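Local atomic coordinates of archaemetzincin (PDB entry 3ZVS), a protein that is probably a zinc-dependent metalloprotease of the metzincin clan, with one catalytic and one probably structural zinc ion and a natural substrate still unknown. Residues I3-L8 with H13-L18; P23-A28 with E114-I119; L40-A45 with L56-P61; Y50-I55 with N79-E84; C132-S137 with R152-K157. All coordinates share one frame; numbering follows the deposited sequence.

In the fold
Interactions 1, 2 and 4 adjoin the mixed five-stranded sheet or the zinc-binding helix 104-122. Interactions 1 and 2 share helix 12-26 and touch through Leu18 CD2 and Ala115 CB, 3.5 Å apart; interaction 2 carries His117 of the catalytic zinc and Glu118. Beyond it lies interaction 5, centre to centre about 12 Å away, which holds the second, probably structural zinc and meets His117 through Val133. Across the chain's centre from interaction 2, interactions 3 and 4 have centres about 9 Å apart and are joined by the Cys42-Cys54 disulfide. Interaction 4 comes back to the active site: the side chain of Glu84 is about 5 Å from that of Glu118.

Interaction 1 (I3-L8 with H13-L18); sequences IYIQPL and HTVEVL
Val15 is the first helix residue to reach the strand, and it does so with both methyls. Its CG1 lies 4.1 Å from Ile5 CG2, the two side chains sliding past one another in opposite directions. CG2, on the other branch, lies against the ring of Pro7, 3.8 Å from Pro7 CB, with the two groups crossing at about a right angle. One turn on, Leu18 offers its CB to the end of Ile5, whose CD1 sits 3.8 Å away. Ile5 thus serves both helix residues: CG1 lies beside the backbone N (chi1 -57°) and runs on through CD1 to Leu18, which leaves CG2 anti to N for Val15. Beyond Ile5, Leu18 also packs on Val68 of the neighbouring strand 65-69 and on Ala115 of helix 104-122. The short axes run almost antiparallel (169°), 9.7 Å apart, as expected where a helix returns over the strand it follows: strand 2-7, helix 12-26 and strand 29-32 make a beta-alpha-beta unit.

Interaction 2 (P23-A28 with E114-I119); sequences PKIFNA and EAVHEI. With ZN (zinc ion), chain D.
His117 NE2 binds the catalytic zinc at 2.1 Å, on a helix whose Val116 and Ile119 meet Phe26 and Ile25 of the other segment. His121 and His127 bind the same ion, and the second ring nitrogen of His117 is fixed by Val133 O. While His117 points away from segment 23-28, its helix neighbours deal with the aromatic ring. Ile119 CG2 comes in over one face of Phe26, 3.8 Å from the ring centroid and 23° off the normal, a CH-pi contact that leans toward the CZ end, where Ile119 CG2 and Phe26 CZ are 3.5 Å apart. Ile25 CG2, from the preceding residue, lies over the opposite face, offset toward the rim. At the edge, in the ring plane, Val116 O faces Phe26 CZ at 3.8 Å, and Val116 CG1 touches the same carbon. With CG beside its own backbone N (chi1 -72°), Phe26 turns its ring toward helix 104-122, where CZ meets Val116 and Ile119. Val116 CG2 then takes Ile25 CD1 at 3.7 Å. Were Phe26 a serine, the ring filling would be gone, and Ile119 CG2 and Val116 CG1 would probably lose their packing partner and face a gap. Across the two segments the contact is apolar and CH-pi packing alone: helix 12-26 lies against the face of the HExxH helix away from His117, and side-chain shape sets their spacing.

Interaction 3 (L40-A45 with L56-P61); sequences LKCYNA and LRMLPP
Cys42 and Met58 meet sulfur to sulfur, and the contacts here sort into dispersive, covalent and backbone ones. The dispersive part centres on Met58 SD, which lies 3.5 Å from Cys42 SG. Met58 runs out extended from its helix (chi2 175°) and bends only at the thioether (chi3 74°), which brings the sulfur to the disulfide and turns the methyl CE away from Cys42 SG. Lys41 adds a looser touch, its CB 4.3 Å from Met58 SD, before the rest of its chain leads off. Cys42, Met58 and the disulfide partner Cys54 were all modelled in two conformers, so the sulfur geometry is that of one state and should be read with some doubt. The covalent link is the disulfide from Cys42 SG to Cys54 SG in helix 52-58, the same helix that carries Met58. Backbone bonds shape each side separately: Tyr43 N reaches Leu40 O at 3.1 Å, and Leu59 N reaches Leu56 O at the same length. Strand 43-44 itself is an outer strand of a small three-stranded sheet. Chemically, the disulfide ties Cys42 to the helix that carries Met58, alongside the backbone bond of Cys42 with Asn51; the thioether adds a loose van der Waals contact, probably adaptable, in keeping with the modest 119 Å² buried and the alternative positions modelled.

Interaction 4 (Y50-I55 with N79-E84); sequences YNSTCI and NFVFGE
Glu84 reaches from its strand to the start of helix 52-58, where Ser52 and Thr53 receive it. Its CB passes Ser52, 3.6 Å from Ser52 OG. CG is anti to the backbone N (chi1 -170°) and the chain continues extended, which carries OE1 to a point between the two hydroxyls. At the tip Glu84 OE1 accepts twice: Thr53 OG1 donates to its syn lone pair at 2.7 Å, and Ser52 OG comes from the anti side, also at 2.7 Å, 20° out of the carboxylate plane. Glu84 OE2 stays farther off, 3.4 Å from Thr53 OG1. Thr53 N approaches OE1 too, but at an angle too poor for a bond. Glu84 belongs to strand 83-85, an outermost strand of the five-stranded sheet, antiparallel to its neighbour 91-95, which in metzincins borders the active-site cleft; close by, Phe82 N hydrogen-bonds a malonate ion, probably from the crystallisation liquor. The helix start has its own N-cap: Asn51 OD1 accepts from Cys54 N at 2.9 Å, in the carbonyl plane. Cutting Glu84 back to an alanine removes the carboxylate, and the hydroxyl of Thr53 would probably lose this acceptor, and the helix start its tie to strand 83-85. Ser52 OG is also in hydrogen-bonding contact with Tyr74 O, and its one proton would have to be shared; Val81 CG2 packs against Ser52 OG at 3.9 Å.

Interaction 5 (C132-S137 with R152-K157); sequences CVMRFS and RECASK. With ZN (zinc ion), chain E.
Cys132 and Cys154 point their sulfurs at one zinc ion from opposite segments, Cys132 SG at 2.4 Å and Cys154 SG at 2.3 Å. The angle between the two bonds at the metal is about 107°, close to tetrahedral, which sets Cys132 SG and Cys154 SG 3.7 Å apart. Cys128 and Cys151 complete this four-cysteine site, whose role is probably structural. The torsions differ: Cys132 SG stands anti to its backbone N (chi1 -174°), whereas Cys154 SG lies beside its own on helix 152-157 (chi1 -73°). A type I turn from Cys132 to Arg135 brings Met134 N back to Cys132 SG at 3.4 Å, a nearly straight N-H...S bond that probably eases the charge on the thiolate. This turn, with Met134 lying by the zinc-binding histidines, is consistent with the Met-turn of metzincins. Met134 starts out toward Cys154, its CG 4.2 Å from Cys154 SG, then bends at chi2 and chi3 so that its thioether leads away, toward His117 and His121 of the catalytic site.

Interaction 1 (I3-L8 with H13-L18)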
# COMPACT_ATOMS: atom_id res chain seq x y z
N ILE A 3 -3.24 5.65 11.63
CA ILE A 3 -2.68 5.45 10.29
C ILE A 3 -2.63 6.82 9.64
O ILE A 3 -3.65 7.50 9.57
CB ILE A 3 -3.57 4.53 9.43
CG1 ILE A 3 -3.71 3.15 10.10
CG2 ILE A 3 -3.02 4.42 8.00
CD1 ILE A 3 -4.76 2.25 9.50
N TYR A 4 -1.44 7.19 9.18
CA TYR A 4 -1.21 8.45 8.48
C TYR A 4 -1.03 8.11 7.02
O TYR A 4 -0.11 7.39 6.65
CB TYR A 4 0.06 9.12 9.01
CG TYR A 4 -0.07 9.47 10.47
CD1 TYR A 4 0.22 8.55 11.45
CD2 TYR A 4 -0.50 10.73 10.86
CE1 TYR A 4 0.09 8.86 12.78
CE2 TYR A 4 -0.64 11.06 12.20
CZ TYR A 4 -0.33 10.12 13.15
OH TYR A 4 -0.47 10.44 14.49
N ILE A 5 -1.92 8.62 6.17
CA ILE A 5 -1.79 8.46 4.73
C ILE A 5 -1.03 9.65 4.18
O ILE A 5 -1.42 10.79 4.36
CB ILE A 5 -3.16 8.37 4.04
CG1 ILE A 5 -3.98 7.21 4.61
CG2 ILE A 5 -3.04 8.23 2.55
CD1 ILE A 5 -5.46 7.31 4.29
N GLN A 6 0.07 9.36 3.50
CA GLN A 6 0.90 10.38 2.87
C GLN A 6 0.71 10.29 1.34
O GLN A 6 1.29 9.43 0.67
CB GLN A 6 2.39 10.18 3.20
CG GLN A 6 3.31 11.13 2.44
CD GLN A 6 3.01 12.57 2.78
OE1 GLN A 6 3.21 13.01 3.92
NE2 GLN A 6 2.51 13.30 1.83
N PRO A 7 -0.08 11.20 0.76
CA PRO A 7 -0.23 11.21 -0.69
C PRO A 7 1.08 11.64 -1.35
O PRO A 7 1.66 12.67 -0.96
CB PRO A 7 -1.38 12.23 -0.94
CG PRO A 7 -1.99 12.46 0.42
CD PRO A 7 -0.85 12.30 1.39
N LEU A 8 1.53 10.88 -2.32
CA LEU A 8 2.76 11.15 -3.03
C LEU A 8 2.51 11.03 -4.52
O LEU A 8 2.56 9.91 -5.07
CB LEU A 8 3.85 10.16 -2.63
CG LEU A 8 4.28 10.17 -1.18
CD1 LEU A 8 5.17 8.97 -0.89
CD2 LEU A 8 5.01 11.43 -0.81
N HIS A 13 -8.87 11.66 -4.90
CA HIS A 13 -10.07 10.84 -4.74
C HIS A 13 -9.65 9.46 -4.22
O HIS A 13 -10.35 8.86 -3.37
CB HIS A 13 -10.87 10.73 -6.06
CG HIS A 13 -11.42 12.04 -6.54
ND1 HIS A 13 -12.47 12.67 -5.91
CD2 HIS A 13 -11.08 12.83 -7.59
CE1 HIS A 13 -12.74 13.80 -6.53
NE2 HIS A 13 -11.92 13.92 -7.56
N THR A 14 -8.50 8.97 -4.68
CA THR A 14 -8.01 7.64 -4.25
C THR A 14 -7.59 7.65 -2.79
O THR A 14 -7.82 6.70 -2.02
CB THR A 14 -6.87 7.22 -5.15
OG1 THR A 14 -7.33 7.24 -6.51
CG2 THR A 14 -6.36 5.82 -4.81
N VAL A 15 -7.02 8.78 -2.38
CA VAL A 15 -6.72 8.96 -0.99
C VAL A 15 -8.00 8.93 -0.15
O VAL A 15 -8.00 8.33 0.94
CB VAL A 15 -5.95 10.30 -0.78
CG1 VAL A 15 -5.80 10.61 0.72
CG2 VAL A 15 -4.60 10.24 -1.49
N GLU A 16 -9.05 9.60 -0.62
CA GLU A 16 -10.34 9.60 0.05
C GLU A 16 -10.89 8.18 0.20
O GLU A 16 -11.44 7.86 1.24
CB GLU A 16 -11.36 10.44 -0.72
CG GLU A 16 -11.14 11.94 -0.64
CD GLU A 16 -12.02 12.76 -1.64
OE1 GLU A 16 -12.77 12.19 -2.47
OE2 GLU A 16 -11.93 14.01 -1.57
N VAL A 17 -10.72 7.33 -0.81
CA VAL A 17 -11.11 5.92 -0.69
C VAL A 17 -10.49 5.29 0.53
O VAL A 17 -11.17 4.60 1.32
CB VAL A 17 -10.69 5.11 -1.94
CG1 VAL A 17 -10.76 3.59 -1.69
CG2 VAL A 17 -11.51 5.54 -3.16
N LEU A 18 -9.19 5.50 0.70
CA LEU A 18 -8.52 4.91 1.83
C LEU A 18 -8.94 5.54 3.13
O LEU A 18 -9.14 4.83 4.13
CB LEU A 18 -6.99 5.01 1.63
CG LEU A 18 -6.53 4.15 0.46
CD1 LEU A 18 -5.01 4.32 0.29
CD2 LEU A 18 -6.86 2.69 0.65

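Interaction 2 (P23-A28 with E114-I119)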
# COMPACT_ATOMS: atom_id res chain seq x y z
N PRO A 23 -10.41 3.08 8.40
CA PRO A 23 -10.76 3.14 9.83
C PRO A 23 -11.50 1.90 10.32
O PRO A 23 -11.13 1.36 11.36
CB PRO A 23 -11.65 4.38 9.91
CG PRO A 23 -11.16 5.25 8.78
CD PRO A 23 -10.83 4.29 7.67
N LYS A 24 -12.49 1.45 9.57
CA LYS A 24 -13.28 0.30 9.99
C LYS A 24 -12.44 -0.97 9.95
O LYS A 24 -12.56 -1.81 10.84
CB LYS A 24 -14.50 0.18 9.08
CG LYS A 24 -15.39 -1.00 9.40
CD LYS A 24 -16.44 -1.17 8.33
CE LYS A 24 -17.21 -2.46 8.55
NZ LYS A 24 -18.34 -2.58 7.58
N ILE A 25 -11.60 -1.13 8.93
CA ILE A 25 -10.80 -2.34 8.78
C ILE A 25 -9.79 -2.52 9.91
O ILE A 25 -9.57 -3.64 10.39
CB ILE A 25 -10.07 -2.32 7.41
CG1 ILE A 25 -11.13 -2.39 6.32
CG2 ILE A 25 -9.10 -3.49 7.29
CD1 ILE A 25 -10.56 -2.23 4.92
N PHE A 26 -9.19 -1.43 10.37
CA PHE A 26 -8.13 -1.49 11.36
C PHE A 26 -8.54 -0.98 12.74
O PHE A 26 -7.71 -0.95 13.65
CB PHE A 26 -6.89 -0.75 10.84
CG PHE A 26 -6.20 -1.48 9.76
CD1 PHE A 26 -5.47 -2.63 10.03
CD2 PHE A 26 -6.32 -1.07 8.46
CE1 PHE A 26 -4.83 -3.31 9.04
CE2 PHE A 26 -5.68 -1.76 7.43
CZ PHE A 26 -4.93 -2.91 7.74
N ASN A 27 -9.80 -0.59 12.87
CA ASN A 27 -10.30 0.10 14.06
C ASN A 27 -9.31 1.19 14.42
O ASN A 27 -8.79 1.23 15.54
CB ASN A 27 -10.47 -0.88 15.23
CG ASN A 27 -11.24 -0.28 16.41
OD1 ASN A 27 -12.21 0.48 16.23
ND2 ASN A 27 -10.81 -0.63 17.63
N ALA A 28 -9.01 2.05 13.45
CA ALA A 28 -7.94 3.02 13.61
C ALA A 28 -8.43 4.44 13.34
O ALA A 28 -9.43 4.64 12.67
CB ALA A 28 -6.79 2.68 12.65
N GLU A 114 -4.79 -3.70 -1.57
CA GLU A 114 -3.35 -3.57 -1.56
C GLU A 114 -2.86 -2.64 -0.45
O GLU A 114 -1.78 -2.85 0.12
CB GLU A 114 -2.87 -3.17 -2.95
CG GLU A 114 -3.16 -4.26 -4.00
CD GLU A 114 -2.47 -5.54 -3.68
OE1 GLU A 114 -1.30 -5.64 -4.06
OE2 GLU A 114 -3.04 -6.43 -3.02
N ALA A 115 -3.65 -1.62 -0.11
CA ALA A 115 -3.32 -0.81 1.07
C ALA A 115 -3.38 -1.63 2.37
O ALA A 115 -2.49 -1.54 3.20
CB ALA A 115 -4.28 0.40 1.18
N VAL A 116 -4.44 -2.42 2.53
CA VAL A 116 -4.59 -3.27 3.68
C VAL A 116 -3.43 -4.24 3.78
O VAL A 116 -2.88 -4.45 4.87
CB VAL A 116 -5.93 -3.99 3.60
CG1 VAL A 116 -6.04 -5.09 4.67
CG2 VAL A 116 -7.09 -3.00 3.82
N HIS A 117 -3.03 -4.81 2.65
CA HIS A 117 -1.87 -5.73 2.59
C HIS A 117 -0.60 -5.06 3.15
O HIS A 117 0.12 -5.60 3.97
CB HIS A 117 -1.68 -6.16 1.14
CG HIS A 117 -0.55 -7.11 0.94
ND1 HIS A 117 -0.73 -8.48 0.92
CD2 HIS A 117 0.79 -6.90 0.78
CE1 HIS A 117 0.44 -9.07 0.72
NE2 HIS A 117 1.38 -8.14 0.63
N GLU A 118 -0.31 -3.86 2.65
CA GLU A 118 0.89 -3.16 3.10
C GLU A 118 0.84 -2.85 4.59
O GLU A 118 1.81 -3.00 5.31
CB GLU A 118 1.08 -1.86 2.29
CG GLU A 118 1.43 -2.10 0.83
CD GLU A 118 2.58 -3.04 0.63
OE1 GLU A 118 3.59 -2.95 1.38
OE2 GLU A 118 2.50 -3.91 -0.25
N ILE A 119 -0.29 -2.37 5.06
CA ILE A 119 -0.42 -2.02 6.47
C ILE A 119 -0.29 -3.29 7.32
O ILE A 119 0.32 -3.28 8.36
CB ILE A 119 -1.74 -1.24 6.73
CG1 ILE A 119 -1.68 0.14 6.10
CG2 ILE A 119 -2.02 -1.10 8.22
CD1 ILE A 119 -3.06 0.74 5.90
ZN ZN D . 3.43 -8.37 0.73

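Interaction 3 (L40-A45 with L56-P61)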
# COMPACT_ATOMS: atom_id res chain seq x y z
N LEU A 40 11.85 13.20 -6.69
CA LEU A 40 12.74 12.88 -7.79
C LEU A 40 14.05 12.22 -7.36
O LEU A 40 14.67 11.53 -8.16
CB LEU A 40 13.03 14.12 -8.64
CG LEU A 40 11.84 14.59 -9.47
CD1 LEU A 40 12.14 15.98 -10.03
CD2 LEU A 40 11.48 13.63 -10.59
N LYS A 41 14.45 12.36 -6.09
CA LYS A 41 15.60 11.62 -5.57
C LYS A 41 15.42 10.13 -5.79
O LYS A 41 16.37 9.40 -5.89
CB LYS A 41 15.77 11.85 -4.06
CG LYS A 41 16.08 13.28 -3.66
CD LYS A 41 17.45 13.71 -4.15
CE LYS A 41 17.76 15.17 -3.76
NZ LYS A 41 17.84 15.36 -2.28
N CYS A 42 14.15 9.70 -5.80
CA CYS A 42 13.82 8.29 -5.84
C CYS A 42 13.43 7.82 -7.24
O CYS A 42 12.94 6.71 -7.39
CB CYS A 42 12.67 7.98 -4.87
SG CYS A 42 13.08 8.15 -3.11
N TYR A 43 13.65 8.65 -8.26
CA TYR A 43 13.30 8.33 -9.63
C TYR A 43 14.47 7.70 -10.31
O TYR A 43 15.60 8.23 -10.26
CB TYR A 43 12.87 9.61 -10.39
CG TYR A 43 12.59 9.46 -11.88
CD1 TYR A 43 11.48 8.73 -12.36
CD2 TYR A 43 13.44 10.04 -12.81
CE1 TYR A 43 11.26 8.61 -13.74
CE2 TYR A 43 13.22 9.91 -14.18
CZ TYR A 43 12.13 9.20 -14.64
OH TYR A 43 11.96 9.10 -16.01
N ASN A 44 14.23 6.55 -10.92
CA ASN A 44 15.23 5.88 -11.75
C ASN A 44 14.90 6.20 -13.18
O ASN A 44 13.93 5.70 -13.76
CB ASN A 44 15.23 4.37 -11.50
CG ASN A 44 16.24 3.64 -12.34
OD1 ASN A 44 16.45 3.94 -13.51
ND2 ASN A 44 16.87 2.63 -11.75
N ALA A 45 15.71 7.07 -13.75
CA ALA A 45 15.46 7.60 -15.09
C ALA A 45 15.55 6.52 -16.16
O ALA A 45 14.84 6.58 -17.16
CB ALA A 45 16.46 8.70 -15.38
N LEU A 56 10.27 4.86 1.01
CA LEU A 56 10.10 4.53 2.44
C LEU A 56 10.99 5.35 3.35
O LEU A 56 10.58 5.83 4.39
CB LEU A 56 10.42 3.06 2.73
CG LEU A 56 9.42 2.00 2.38
CD1 LEU A 56 9.91 0.65 2.86
CD2 LEU A 56 8.09 2.32 3.03
N ARG A 57 12.27 5.49 2.96
CA ARG A 57 13.24 6.19 3.79
C ARG A 57 12.84 7.62 4.05
O ARG A 57 13.21 8.20 5.06
CB ARG A 57 14.62 6.19 3.10
CG ARG A 57 15.54 5.10 3.55
CD ARG A 57 17.01 5.41 3.18
NE ARG A 57 17.15 5.80 1.78
CZ ARG A 57 17.22 4.94 0.77
NH1 ARG A 57 17.14 3.64 0.99
NH2 ARG A 57 17.32 5.40 -0.45
N MET A 58 12.10 8.22 3.12
CA MET A 58 11.77 9.63 3.19
C MET A 58 10.45 9.89 3.98
O MET A 58 10.13 11.03 4.35
CB MET A 58 11.76 10.19 1.75
CG MET A 58 13.18 10.16 1.08
SD MET A 58 13.38 10.66 -0.70
CE MET A 58 13.19 12.42 -0.56
N LEU A 59 9.71 8.83 4.28
CA LEU A 59 8.51 8.96 5.07
C LEU A 59 8.88 9.15 6.53
O LEU A 59 9.92 8.66 6.97
CB LEU A 59 7.65 7.70 4.89
CG LEU A 59 7.00 7.56 3.51
CD1 LEU A 59 6.33 6.19 3.38
CD2 LEU A 59 5.99 8.68 3.24
N PRO A 60 8.02 9.83 7.30
CA PRO A 60 8.31 9.92 8.73
C PRO A 60 8.12 8.56 9.38
O PRO A 60 7.18 7.86 9.01
CB PRO A 60 7.26 10.91 9.24
CG PRO A 60 6.14 10.82 8.28
CD PRO A 60 6.75 10.50 6.95
N PRO A 61 9.00 8.19 10.31
CA PRO A 61 8.88 6.89 11.00
C PRO A 61 7.85 6.92 12.13
O PRO A 61 8.16 6.69 13.30
CB PRO A 61 10.30 6.66 11.54
CG PRO A 61 10.84 8.02 11.76
CD PRO A 61 10.23 8.91 10.71

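Interaction 4 (Y50-I55 with N79-E84)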
# COMPACT_ATOMS: atom_id res chain seq x y z
N TYR A 50 9.99 4.67 -9.86
CA TYR A 50 10.52 5.14 -8.59
C TYR A 50 10.88 3.96 -7.72
O TYR A 50 10.18 2.92 -7.70
CB TYR A 50 9.51 6.07 -7.89
CG TYR A 50 9.34 7.40 -8.57
CD1 TYR A 50 8.61 7.51 -9.76
CD2 TYR A 50 9.92 8.56 -8.04
CE1 TYR A 50 8.46 8.74 -10.42
CE2 TYR A 50 9.77 9.79 -8.68
CZ TYR A 50 9.04 9.89 -9.86
OH TYR A 50 8.92 11.12 -10.49
N ASN A 51 11.98 4.06 -6.99
CA ASN A 51 12.39 3.00 -6.09
C ASN A 51 11.64 3.09 -4.77
O ASN A 51 11.65 4.12 -4.08
CB ASN A 51 13.90 3.09 -5.86
CG ASN A 51 14.39 1.99 -4.96
OD1 ASN A 51 14.27 2.07 -3.75
ND2 ASN A 51 14.91 0.92 -5.55
N SER A 52 10.94 2.00 -4.42
CA SER A 52 10.14 1.96 -3.22
C SER A 52 10.89 2.09 -1.92
O SER A 52 10.38 2.71 -0.96
CB SER A 52 9.32 0.64 -3.22
OG SER A 52 10.15 -0.51 -3.20
N THR A 53 12.11 1.54 -1.88
CA THR A 53 12.93 1.59 -0.68
C THR A 53 13.34 3.03 -0.38
O THR A 53 13.33 3.47 0.76
CB THR A 53 14.17 0.71 -0.86
OG1 THR A 53 13.77 -0.54 -1.43
CG2 THR A 53 14.86 0.45 0.48
N CYS A 54 13.70 3.74 -1.44
CA CYS A 54 13.99 5.16 -1.39
C CYS A 54 12.78 5.92 -0.81
O CYS A 54 12.94 6.73 0.11
CB CYS A 54 14.37 5.62 -2.79
SG CYS A 54 14.91 7.33 -2.97
N ILE A 55 11.58 5.68 -1.35
CA ILE A 55 10.39 6.37 -0.88
C ILE A 55 10.16 6.10 0.60
O ILE A 55 9.90 7.02 1.37
CB ILE A 55 9.16 5.94 -1.68
CG1 ILE A 55 9.29 6.42 -3.13
CG2 ILE A 55 7.90 6.48 -1.05
CD1 ILE A 55 8.26 5.80 -4.05
N ASN A 79 10.84 -6.45 -11.21
CA ASN A 79 10.42 -5.64 -12.35
C ASN A 79 9.51 -4.48 -11.89
O ASN A 79 9.63 -3.34 -12.39
CB ASN A 79 9.76 -6.49 -13.44
CG ASN A 79 8.59 -7.34 -12.93
OD1 ASN A 79 8.49 -7.69 -11.75
ND2 ASN A 79 7.69 -7.68 -13.84
N PHE A 80 8.60 -4.77 -10.96
CA PHE A 80 7.79 -3.78 -10.23
C PHE A 80 7.45 -4.41 -8.91
O PHE A 80 7.63 -5.61 -8.72
CB PHE A 80 6.52 -3.38 -11.00
CG PHE A 80 5.47 -4.46 -11.05
CD1 PHE A 80 4.51 -4.55 -10.05
CD2 PHE A 80 5.44 -5.36 -12.10
CE1 PHE A 80 3.54 -5.55 -10.10
CE2 PHE A 80 4.49 -6.38 -12.15
CZ PHE A 80 3.54 -6.46 -11.15
N VAL A 81 6.93 -3.61 -7.99
CA VAL A 81 6.29 -4.10 -6.77
C VAL A 81 5.00 -3.30 -6.61
O VAL A 81 4.89 -2.15 -7.07
CB VAL A 81 7.17 -3.93 -5.49
CG1 VAL A 81 8.43 -4.76 -5.58
CG2 VAL A 81 7.53 -2.47 -5.23
N PHE A 82 3.99 -3.89 -5.97
CA PHE A 82 2.82 -3.11 -5.60
C PHE A 82 3.11 -2.21 -4.41
O PHE A 82 2.41 -1.22 -4.17
CB PHE A 82 1.65 -4.01 -5.24
CG PHE A 82 1.13 -4.83 -6.39
CD1 PHE A 82 0.48 -4.23 -7.46
CD2 PHE A 82 1.22 -6.23 -6.38
CE1 PHE A 82 -0.04 -4.97 -8.50
CE2 PHE A 82 0.73 -6.96 -7.43
CZ PHE A 82 0.09 -6.34 -8.51
N GLY A 83 4.14 -2.54 -3.64
CA GLY A 83 4.42 -1.81 -2.43
C GLY A 83 5.67 -2.37 -1.77
O GLY A 83 6.28 -3.34 -2.23
N GLU A 84 6.04 -1.74 -0.67
CA GLU A 84 7.12 -2.17 0.20
C GLU A 84 6.80 -1.69 1.61
O GLU A 84 6.24 -0.59 1.80
CB GLU A 84 8.50 -1.65 -0.25
CG GLU A 84 9.65 -2.35 0.56
CD GLU A 84 11.06 -1.98 0.15
OE1 GLU A 84 11.22 -1.22 -0.79
OE2 GLU A 84 12.01 -2.47 0.80

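Interaction 5 (C132-S137 with R152-K157)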
# COMPACT_ATOMS: atom_id res chain seq x y z
N CYS A 132 -6.84 -14.92 2.16
CA CYS A 132 -6.42 -13.82 3.02
C CYS A 132 -5.83 -12.69 2.18
O CYS A 132 -5.10 -12.95 1.23
CB CYS A 132 -5.34 -14.33 3.98
SG CYS A 132 -4.83 -13.12 5.25
N VAL A 133 -6.08 -11.44 2.62
CA VAL A 133 -5.50 -10.26 1.98
C VAL A 133 -3.97 -10.26 2.07
O VAL A 133 -3.33 -9.59 1.26
CB VAL A 133 -6.10 -9.00 2.64
CG1 VAL A 133 -5.64 -8.83 4.09
CG2 VAL A 133 -5.82 -7.76 1.81
N MET A 134 -3.39 -10.97 3.04
CA MET A 134 -1.95 -11.08 3.17
C MET A 134 -1.28 -12.05 2.22
O MET A 134 -0.05 -12.17 2.24
CB MET A 134 -1.52 -11.37 4.64
CG MET A 134 -1.78 -10.21 5.63
SD MET A 134 -1.19 -8.58 5.07
CE MET A 134 0.57 -8.93 4.76
N ARG A 135 -2.03 -12.71 1.34
CA ARG A 135 -1.38 -13.48 0.27
C ARG A 135 -0.53 -12.55 -0.57
O ARG A 135 -0.96 -11.43 -0.91
CB ARG A 135 -2.42 -14.04 -0.70
CG ARG A 135 -3.17 -15.26 -0.25
CD ARG A 135 -3.91 -15.80 -1.50
NE ARG A 135 -5.03 -16.68 -1.17
CZ ARG A 135 -6.08 -16.88 -1.93
NH1 ARG A 135 -6.22 -16.25 -3.11
NH2 ARG A 135 -7.01 -17.74 -1.53
N PHE A 136 0.66 -13.00 -0.93
CA PHE A 136 1.39 -12.35 -2.01
C PHE A 136 0.63 -12.43 -3.31
O PHE A 136 0.05 -13.49 -3.64
CB PHE A 136 2.75 -13.02 -2.18
CG PHE A 136 3.53 -12.52 -3.37
CD1 PHE A 136 4.27 -11.35 -3.30
CD2 PHE A 136 3.47 -13.20 -4.59
CE1 PHE A 136 4.96 -10.89 -4.40
CE2 PHE A 136 4.18 -12.73 -5.69
CZ PHE A 136 4.91 -11.57 -5.58
N SER A 137 0.60 -11.33 -4.07
CA SER A 137 -0.01 -11.32 -5.40
C SER A 137 1.02 -11.06 -6.45
O SER A 137 1.71 -10.03 -6.41
CB SER A 137 -1.10 -10.24 -5.50
OG SER A 137 -2.14 -10.46 -4.56
N ARG A 152 -8.61 -15.61 9.73
CA ARG A 152 -8.71 -15.69 11.18
C ARG A 152 -7.35 -15.77 11.86
O ARG A 152 -7.15 -15.24 12.94
CB ARG A 152 -9.58 -16.90 11.62
CG ARG A 152 -11.00 -16.82 11.13
CD ARG A 152 -11.87 -17.99 11.64
NE ARG A 152 -11.57 -19.26 10.99
CZ ARG A 152 -10.96 -20.31 11.54
NH1 ARG A 152 -10.52 -20.26 12.77
NH2 ARG A 152 -10.76 -21.41 10.81
N GLU A 153 -6.38 -16.40 11.22
CA GLU A 153 -5.05 -16.46 11.77
C GLU A 153 -4.41 -15.08 11.83
O GLU A 153 -3.85 -14.69 12.85
CB GLU A 153 -4.16 -17.43 11.01
CG GLU A 153 -4.59 -18.87 11.22
CD GLU A 153 -3.58 -19.84 10.70
OE1 GLU A 153 -2.98 -19.57 9.63
OE2 GLU A 153 -3.37 -20.89 11.37
N CYS A 154 -4.45 -14.34 10.73
CA CYS A 154 -3.81 -13.03 10.70
C CYS A 154 -4.53 -12.05 11.58
O CYS A 154 -3.89 -11.24 12.26
CB CYS A 154 -3.77 -12.54 9.27
SG CYS A 154 -2.56 -13.38 8.22
N ALA A 155 -5.86 -12.14 11.61
CA ALA A 155 -6.65 -11.24 12.44
C ALA A 155 -6.29 -11.43 13.91
O ALA A 155 -6.23 -10.46 14.67
CB ALA A 155 -8.11 -11.44 12.21
N SER A 156 -6.00 -12.66 14.31
CA SER A 156 -5.70 -12.96 15.71
C SER A 156 -4.38 -12.33 16.14
O SER A 156 -4.18 -12.05 17.32
CB SER A 156 -5.67 -14.47 15.92
OG SER A 156 -4.52 -15.07 15.40
N LYS A 157 -3.51 -12.07 15.18
CA LYS A 157 -2.15 -11.61 15.45
C LYS A 157 -2.04 -10.08 15.50
O LYS A 157 -1.03 -9.53 15.95
CB LYS A 157 -1.21 -12.13 14.37
CG LYS A 157 -0.91 -13.63 14.38
CD LYS A 157 -0.07 -13.94 13.13
CE LYS A 157 0.50 -15.34 13.11
NZ LYS A 157 -0.51 -16.32 12.71
ZN ZN E . -3.82 -14.64 6.74